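PDB 5IHS: endoglucanase, glycoside hydrolase family 5 protein from Cytophaga hutchinsonii, which probably hydrolyses internal beta-1,4-glucosidic bonds of cellulose as an endo-acting cellulase with a TIM-barrel fold. Local coordinates for residues K73-R76 with K80-V83; I277-W282 with R317-L322. One frame throughout, in Å; residues are numbered along the deposited sequence. Where two conformers were deposited one is given.

Contact 1: K73-R76 with K80-V83; sequences KWLR and KCTV
L75 and C81 meet side by side where helix 69-77 returns to strand 83-89 in a beta-alpha unit of the (beta/alpha)8 barrel. The sulfur lies alongside the base of the leucine: C81 SG is 3.9 Å from L75 CB. C81 chi1 is -70°, with the sulfur anti to its carbonyl carbon and turned to the leucine side, while C81 CB packs 3.6 Å from L75 O. That same oxygen receives the amide of C81, N to O 3.0 Å, in a nearly straight bond (170° at the hydrogen) whose donor is tilted out of the carbonyl plane.

K80, the first residue out of helical conformation, has positive phi. Its amide makes only a weak bond to R76 O at 3.2 Å. The lysine chain bends at chi2 (-55°) and brings K80 CD to 3.7 Å from R76 O. A water donates to R76 O at 2.9 Å, whereas its link to K80 NZ is weak; the ammonium has a further bond to D77 O. C81 O is buried without a polar partner in the model.

The guanidinium of R76 leaves the contact for K116 O. On the barrel side of the junction, L75 and C81 both rest on M55 of strand 53-57, L75 also touches I284 of strand 279-284, and K80 lies against F328 of helix 311-329.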
ATOM      1  N   LYS A  73       9.592   5.982  12.264  1.00  7.49           N
ATOM      2  CA  LYS A  73      10.753   5.374  12.915  1.00  7.86           C
ATOM      3  C   LYS A  73      10.344   4.191  13.781  1.00  7.70           C
ATOM      4  O   LYS A  73      11.011   3.149  13.777  1.00  7.99           O
ATOM      5  CB  LYS A  73      11.499   6.410  13.750  1.00  9.50           C
ATOM      6  CG  LYS A  73      12.793   5.867  14.329  1.00 12.06           C
ATOM      7  CD  LYS A  73      13.571   6.921  15.078  1.00 14.80           C
ATOM      8  CE  LYS A  73      14.847   6.338  15.653  1.00 18.42           C
ATOM      9  NZ  LYS A  73      15.542   7.350  16.474  1.00 21.00           N
ATOM     10  N   TRP A  74       9.254   4.337  14.540  1.00  7.27           N
ATOM     11  CA  TRP A  74       8.780   3.264  15.402  1.00  7.10           C
ATOM     12  C   TRP A  74       8.306   2.074  14.579  1.00  6.87           C
ATOM     13  O   TRP A  74       8.543   0.916  14.949  1.00  7.53           O
ATOM     14  CB  TRP A  74       7.663   3.796  16.317  1.00  8.03           C
ATOM     15  CG  TRP A  74       7.199   2.799  17.325  1.00  7.73           C
ATOM     16  CD1 TRP A  74       6.031   2.108  17.314  1.00  8.25           C
ATOM     17  CD2 TRP A  74       7.918   2.347  18.484  1.00  7.60           C
ATOM     18  NE1 TRP A  74       5.965   1.264  18.396  1.00  8.74           N
ATOM     19  CE2 TRP A  74       7.114   1.387  19.127  1.00  8.01           C
ATOM     20  CE3 TRP A  74       9.163   2.667  19.041  1.00  8.68           C
ATOM     21  CZ2 TRP A  74       7.504   0.745  20.300  1.00  8.75           C
ATOM     22  CZ3 TRP A  74       9.546   2.027  20.213  1.00  9.40           C
ATOM     23  CH2 TRP A  74       8.725   1.081  20.822  1.00  9.47           C
ATOM     24  N   LEU A  75       7.623   2.333  13.464  1.00  6.77           N
ATOM     25  CA  LEU A  75       7.211   1.234  12.593  1.00  7.20           C
ATOM     26  C   LEU A  75       8.415   0.463  12.061  1.00  7.05           C
ATOM     27  O   LEU A  75       8.368  -0.764  11.953  1.00  7.96           O
ATOM     28  CB  LEU A  75       6.340   1.752  11.448  1.00  7.12           C
ATOM     29  CG  LEU A  75       4.946   2.225  11.859  1.00  8.26           C
ATOM     30  CD1 LEU A  75       4.247   2.850  10.667  1.00  9.46           C
ATOM     31  CD2 LEU A  75       4.118   1.079  12.423  1.00  8.71           C
ATOM     32  N   ARG A  76       9.504   1.151  11.713  1.00  7.19           N
ATOM     33  CA  ARG A  76      10.710   0.444  11.290  1.00  7.39           C
ATOM     34  C   ARG A  76      11.345  -0.308  12.456  1.00  7.74           C
ATOM     35  O   ARG A  76      11.666  -1.496  12.341  1.00  8.86           O
ATOM     36  CB  ARG A  76      11.723   1.431  10.717  1.00  7.83           C
ATOM     37  CG  ARG A  76      13.018   0.753  10.252  1.00  8.51           C
ATOM     38  CD  ARG A  76      14.103   1.759   9.938  1.00  9.12           C
ATOM     39  NE  ARG A  76      14.579   2.352  11.176  1.00  9.85           N
ATOM     40  CZ  ARG A  76      15.580   3.213  11.274  1.00 11.16           C
ATOM     41  NH1 ARG A  76      16.210   3.639  10.185  1.00 12.02           N
ATOM     42  NH2 ARG A  76      15.942   3.645  12.475  1.00 13.05           N
ATOM     43  N   LYS A  80       9.229  -3.549  12.541  1.00  7.07           N
ATOM     44  CA  LYS A  80      10.026  -4.146  11.465  1.00  7.39           C
ATOM     45  C   LYS A  80       9.346  -3.991  10.104  1.00  6.98           C
ATOM     46  O   LYS A  80       9.486  -4.844   9.228  1.00  8.01           O
ATOM     47  CB  LYS A  80      10.393  -5.605  11.755  1.00  8.01           C
ATOM     48  CG  LYS A  80      10.953  -5.841  13.157  1.00  8.75           C
ATOM     49  CD  LYS A  80      12.164  -4.981  13.501  1.00 10.07           C
ATOM     50  CE  LYS A  80      12.678  -5.323  14.897  1.00 11.29           C
ATOM     51  NZ  LYS A  80      13.796  -4.456  15.333  1.00 11.84           N
ATOM     52  N   CYS A  81       8.656  -2.874   9.895  1.00  6.68           N
ATOM     53  CA  CYS A  81       8.133  -2.573   8.567  1.00  6.58           C
ATOM     54  C   CYS A  81       9.263  -2.295   7.582  1.00  6.60           C
ATOM     55  O   CYS A  81      10.187  -1.526   7.875  1.00  7.60           O
ATOM     56  CB  CYS A  81       7.244  -1.332   8.611  1.00  6.98           C
ATOM     57  SG  CYS A  81       5.688  -1.512   9.446  1.00  8.07           S
ATOM     58  N   THR A  82       9.145  -2.865   6.381  1.00  6.54           N
ATOM     59  CA  THR A  82      10.012  -2.501   5.268  1.00  6.70           C
ATOM     60  C   THR A  82       9.333  -1.554   4.285  1.00  6.62           C
ATOM     61  O   THR A  82       9.995  -1.065   3.357  1.00  6.99           O
ATOM     62  CB  THR A  82      10.541  -3.746   4.561  1.00  6.84           C
ATOM     63  OG1 THR A  82       9.429  -4.531   4.125  1.00  6.93           O
ATOM     64  CG2 THR A  82      11.442  -4.563   5.482  1.00  7.61           C
ATOM     65  N   VAL A  83       8.047  -1.259   4.503  1.00  6.82           N
ATOM     66  CA  VAL A  83       7.289  -0.307   3.704  1.00  6.35           C
ATOM     67  C   VAL A  83       6.220   0.291   4.616  1.00  6.18           C
ATOM     68  O   VAL A  83       5.709  -0.373   5.528  1.00  7.16           O
ATOM     69  CB  VAL A  83       6.685  -0.995   2.446  1.00  6.63           C
ATOM     70  CG1 VAL A  83       5.722  -2.138   2.824  1.00  7.90           C
ATOM     71  CG2 VAL A  83       6.003   0.008   1.526  1.00  7.13           C
TER
HETATM   72  O   HOH W   1      14.414  -2.430  12.676  1.00 13.76           O

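Contact 2: I277-W282 with R317-L322; sequences ISYCNW and RDDLRL
Y279 and D319 have CA atoms 11.2 Å apart, strand 279-284 and helix 311-329 standing well separated, so only long side-chain reach joins the two backbones. The pair ties the eighth barrel strand to the last helix of the model, packed outside the barrel. D319 points its CB at the strand. From the opposite direction, the tyrosine's chi1 of 56° sets CG between the backbone N and the carbonyl carbon and sends the ring toward the helix. Y279 OH donates to D319 OD2 at 2.7 Å, and OD2 accepts with its syn lone pair, on the side of OD1. OD2 sits in the ring plane at its edge, 3.4 Å from Y279 CE1; ring and carboxylate planes differ by 32°. Y269 of helix 262-274 touches both partners.

R53 NE also bonds Y279 OH, and K323 NZ forms a salt bridge with D319 OD1. A phenylalanine in place of Y279 would probably leave D319 OD2 without this donor and R53 NE without its acceptor. This is a buried chain of hydrogen bonds, R53 NE to Y279 OH to D319 OD2; the K323 salt bridge, with R53 one bond further off, is likely to favour a charged carboxylate.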
ATOM      1  N   ILE A 277       4.297 -11.917  -2.793  1.00  7.12           N
ATOM      2  CA  ILE A 277       3.446 -10.738  -2.955  1.00  6.85           C
ATOM      3  C   ILE A 277       3.576  -9.856  -1.718  1.00  6.48           C
ATOM      4  O   ILE A 277       3.385 -10.313  -0.583  1.00  7.27           O
ATOM      5  CB  ILE A 277       1.979 -11.145  -3.192  1.00  7.29           C
ATOM      6  CG1 ILE A 277       1.865 -11.949  -4.491  1.00  8.71           C
ATOM      7  CG2 ILE A 277       1.090  -9.905  -3.233  1.00  7.40           C
ATOM      8  CD1 ILE A 277       0.483 -12.576  -4.725  1.00  9.16           C
ATOM      9  N   SER A 278       3.900  -8.582  -1.937  1.00  6.15           N
ATOM     10  CA  SER A 278       4.049  -7.635  -0.844  1.00  6.09           C
ATOM     11  C   SER A 278       2.688  -7.291  -0.239  1.00  6.11           C
ATOM     12  O   SER A 278       1.656  -7.312  -0.922  1.00  6.27           O
ATOM     13  CB  SER A 278       4.702  -6.359  -1.370  1.00  6.40           C
ATOM     14  OG  SER A 278       6.046  -6.565  -1.796  1.00  7.06           O
ATOM     15  N   TYR A 279       2.700  -6.930   1.051  1.00  6.12           N
ATOM     16  CA  TYR A 279       1.445  -6.677   1.750  1.00  5.94           C
ATOM     17  C   TYR A 279       1.560  -5.626   2.851  1.00  6.13           C
ATOM     18  O   TYR A 279       2.565  -5.551   3.558  1.00  7.13           O
ATOM     19  CB  TYR A 279       0.830  -7.982   2.273  1.00  6.62           C
ATOM     20  CG  TYR A 279       1.626  -8.903   3.184  1.00  6.84           C
ATOM     21  CD1 TYR A 279       1.742  -8.650   4.549  1.00  7.28           C
ATOM     22  CD2 TYR A 279       2.149 -10.098   2.707  1.00  8.05           C
ATOM     23  CE1 TYR A 279       2.364  -9.535   5.401  1.00  7.86           C
ATOM     24  CE2 TYR A 279       2.775 -11.003   3.563  1.00  8.26           C
ATOM     25  CZ  TYR A 279       2.866 -10.721   4.910  1.00  8.17           C
ATOM     26  OH  TYR A 279       3.485 -11.647   5.738  1.00  8.83           O
ATOM     27  N   CYS A 280       0.530  -4.774   2.961  0.72  5.91           N
ATOM     28  CA  CYS A 280       0.435  -3.749   4.003  0.72  5.90           C
ATOM     29  C   CYS A 280      -0.920  -3.828   4.689  0.72  5.88           C
ATOM     30  O   CYS A 280      -1.951  -3.865   4.013  0.72  5.92           O
ATOM     31  CB  CYS A 280       0.552  -2.329   3.439  0.72  7.89           C
ATOM     32  SG  CYS A 280       2.138  -1.899   2.755  0.72 10.64           S
ATOM     33  N   ASN A 281      -0.917  -3.805   6.019  1.00  5.85           N
ATOM     34  CA  ASN A 281      -2.140  -3.940   6.807  1.00  5.66           C
ATOM     35  C   ASN A 281      -2.815  -2.602   7.084  1.00  5.62           C
ATOM     36  O   ASN A 281      -2.161  -1.599   7.394  1.00  6.22           O
ATOM     37  CB  ASN A 281      -1.822  -4.608   8.144  1.00  6.15           C
ATOM     38  CG  ASN A 281      -3.027  -4.682   9.065  1.00  6.26           C
ATOM     39  OD1 ASN A 281      -3.065  -4.024  10.104  1.00  6.92           O
ATOM     40  ND2 ASN A 281      -3.998  -5.513   8.706  1.00  6.64           N
ATOM     41  N   TRP A 282      -4.142  -2.620   7.014  1.00  5.92           N
ATOM     42  CA  TRP A 282      -5.007  -1.509   7.398  1.00  6.30           C
ATOM     43  C   TRP A 282      -5.480  -1.743   8.830  1.00  6.60           C
ATOM     44  O   TRP A 282      -6.194  -2.733   9.067  1.00  7.74           O
ATOM     45  CB  TRP A 282      -6.203  -1.487   6.459  1.00  7.50           C
ATOM     46  CG  TRP A 282      -7.146  -0.335   6.615  1.00  7.69           C
ATOM     47  CD1 TRP A 282      -8.296  -0.313   7.347  1.00  9.55           C
ATOM     48  CD2 TRP A 282      -7.031   0.954   6.003  1.00  7.67           C
ATOM     49  NE1 TRP A 282      -8.905   0.906   7.224  1.00  9.66           N
ATOM     50  CE2 TRP A 282      -8.158   1.703   6.402  1.00  8.57           C
ATOM     51  CE3 TRP A 282      -6.085   1.550   5.159  1.00  7.91           C
ATOM     52  CZ2 TRP A 282      -8.370   3.015   5.975  1.00  9.30           C
ATOM     53  CZ3 TRP A 282      -6.299   2.853   4.737  1.00  8.51           C
ATOM     54  CH2 TRP A 282      -7.441   3.564   5.134  1.00  9.20           C
ATOM     55  N   ARG A 317       1.670  -7.209  13.767  1.00  6.46           N
ATOM     56  CA  ARG A 317       3.011  -6.877  14.237  1.00  7.30           C
ATOM     57  C   ARG A 317       3.839  -8.132  14.463  1.00  7.12           C
ATOM     58  O   ARG A 317       5.030  -8.179  14.114  1.00  7.40           O
ATOM     59  CB  ARG A 317       2.935  -6.048  15.522  1.00  7.64           C
ATOM     60  CG  ARG A 317       4.284  -5.720  16.124  1.00  8.88           C
ATOM     61  CD  ARG A 317       4.119  -4.849  17.378  1.00 10.29           C
ATOM     62  NE  ARG A 317       5.360  -4.658  18.115  1.00  9.80           N
ATOM     63  CZ  ARG A 317       5.850  -5.511  19.015  1.00  9.85           C
ATOM     64  NH1 ARG A 317       5.222  -6.645  19.309  1.00 10.88           N
ATOM     65  NH2 ARG A 317       7.000  -5.237  19.606  1.00 11.36           N
ATOM     66  N   ASP A 318       3.234  -9.174  15.027  1.00  7.42           N
ATOM     67  CA  ASP A 318       3.981 -10.407  15.235  1.00  8.35           C
ATOM     68  C   ASP A 318       4.441 -11.001  13.904  1.00  8.15           C
ATOM     69  O   ASP A 318       5.576 -11.488  13.796  1.00  8.72           O
ATOM     70  CB  ASP A 318       3.130 -11.420  15.998  1.00  9.75           C
ATOM     71  CG  ASP A 318       2.971 -11.098  17.490  1.00 12.19           C
ATOM     72  OD1 ASP A 318       3.646 -10.176  18.009  1.00 13.38           O
ATOM     73  OD2 ASP A 318       2.170 -11.813  18.158  1.00 13.98           O
ATOM     74  N   ASP A 319       3.576 -10.975  12.879  1.00  7.74           N
ATOM     75  CA  ASP A 319       3.958 -11.480  11.558  1.00  8.07           C
ATOM     76  C   ASP A 319       5.095 -10.654  10.956  1.00  7.68           C
ATOM     77  O   ASP A 319       6.051 -11.212  10.407  1.00  7.81           O
ATOM     78  CB  ASP A 319       2.728 -11.518  10.643  1.00  8.36           C
ATOM     79  CG  ASP A 319       3.054 -11.908   9.205  1.00  8.93           C
ATOM     80  OD1 ASP A 319       3.180 -13.128   8.949  1.00 10.21           O
ATOM     81  OD2 ASP A 319       3.189 -11.003   8.333  1.00  9.21           O
ATOM     82  N   LEU A 320       5.020  -9.324  11.063  1.00  7.33           N
ATOM     83  CA  LEU A 320       6.101  -8.468  10.569  1.00  7.33           C
ATOM     84  C   LEU A 320       7.424  -8.771  11.261  1.00  7.32           C
ATOM     85  O   LEU A 320       8.470  -8.874  10.607  1.00  7.79           O
ATOM     86  CB  LEU A 320       5.754  -6.994  10.769  1.00  7.58           C
ATOM     87  CG  LEU A 320       4.628  -6.451   9.891  1.00  7.94           C
ATOM     88  CD1 LEU A 320       4.225  -5.067  10.338  1.00  9.50           C
ATOM     89  CD2 LEU A 320       5.032  -6.434   8.444  1.00  9.58           C
ATOM     90  N   ARG A 321       7.410  -8.868  12.589  1.00  7.63           N
ATOM     91  CA  ARG A 321       8.648  -9.103  13.321  1.00  8.10           C
ATOM     92  C   ARG A 321       9.248 -10.451  12.944  1.00  8.80           C
ATOM     93  O   ARG A 321      10.465 -10.576  12.772  1.00  9.75           O
ATOM     94  CB  ARG A 321       8.372  -8.991  14.821  1.00  8.37           C
ATOM     95  CG  ARG A 321       8.193  -7.539  15.260  1.00  8.76           C
ATOM     96  CD  ARG A 321       7.606  -7.368  16.658  1.00  9.17           C
ATOM     97  NE  ARG A 321       8.425  -7.875  17.748  1.00 10.21           N
ATOM     98  CZ  ARG A 321       9.392  -7.194  18.349  1.00 10.37           C
ATOM     99  NH1 ARG A 321       9.733  -5.973  17.949  1.00 11.43           N
ATOM    100  NH2 ARG A 321      10.038  -7.753  19.360  1.00 11.52           N
ATOM    101  N   LEU A 322       8.405 -11.466  12.801  1.00  9.21           N
ATOM    102  CA  LEU A 322       8.864 -12.802  12.469  1.00 10.01           C
ATOM    103  C   LEU A 322       9.469 -12.856  11.076  1.00 10.08           C
ATOM    104  O   LEU A 322      10.522 -13.473  10.877  1.00 11.62           O
ATOM    105  CB  LEU A 322       7.670 -13.740  12.547  1.00 12.05           C
ATOM    106  CG  LEU A 322       7.908 -15.172  12.119  1.00 15.91           C
ATOM    107  CD1 LEU A 322       8.804 -15.844  13.132  1.00 17.95           C
ATOM    108  CD2 LEU A 322       6.586 -15.904  11.991  1.00 17.75           C
TER

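In the fold
Contact 1 is complete long before the chain reaches contact 2, yet their centres lie about 10 Å apart. They meet directly: C81 SG is 3.9 Å from L320 CD1, and K80 CG is 3.9 Å from R321 CG. In the closed eight-stranded parallel barrel, strand 83-89, entered from contact 1, and strand 279-284 of contact 2 flank strand 53-57. R53 on that middle strand binds T82 OG1 through its backbone N and Y279 OH through its side chain. Contact 1 turns the chain from helix 69-77 into the second strand; contact 2 ties the last strand to helix 311-329. They thus lie next to each other on the barrel wall, around strand 53-57, whose pairing with strand 279-284 closes the barrel.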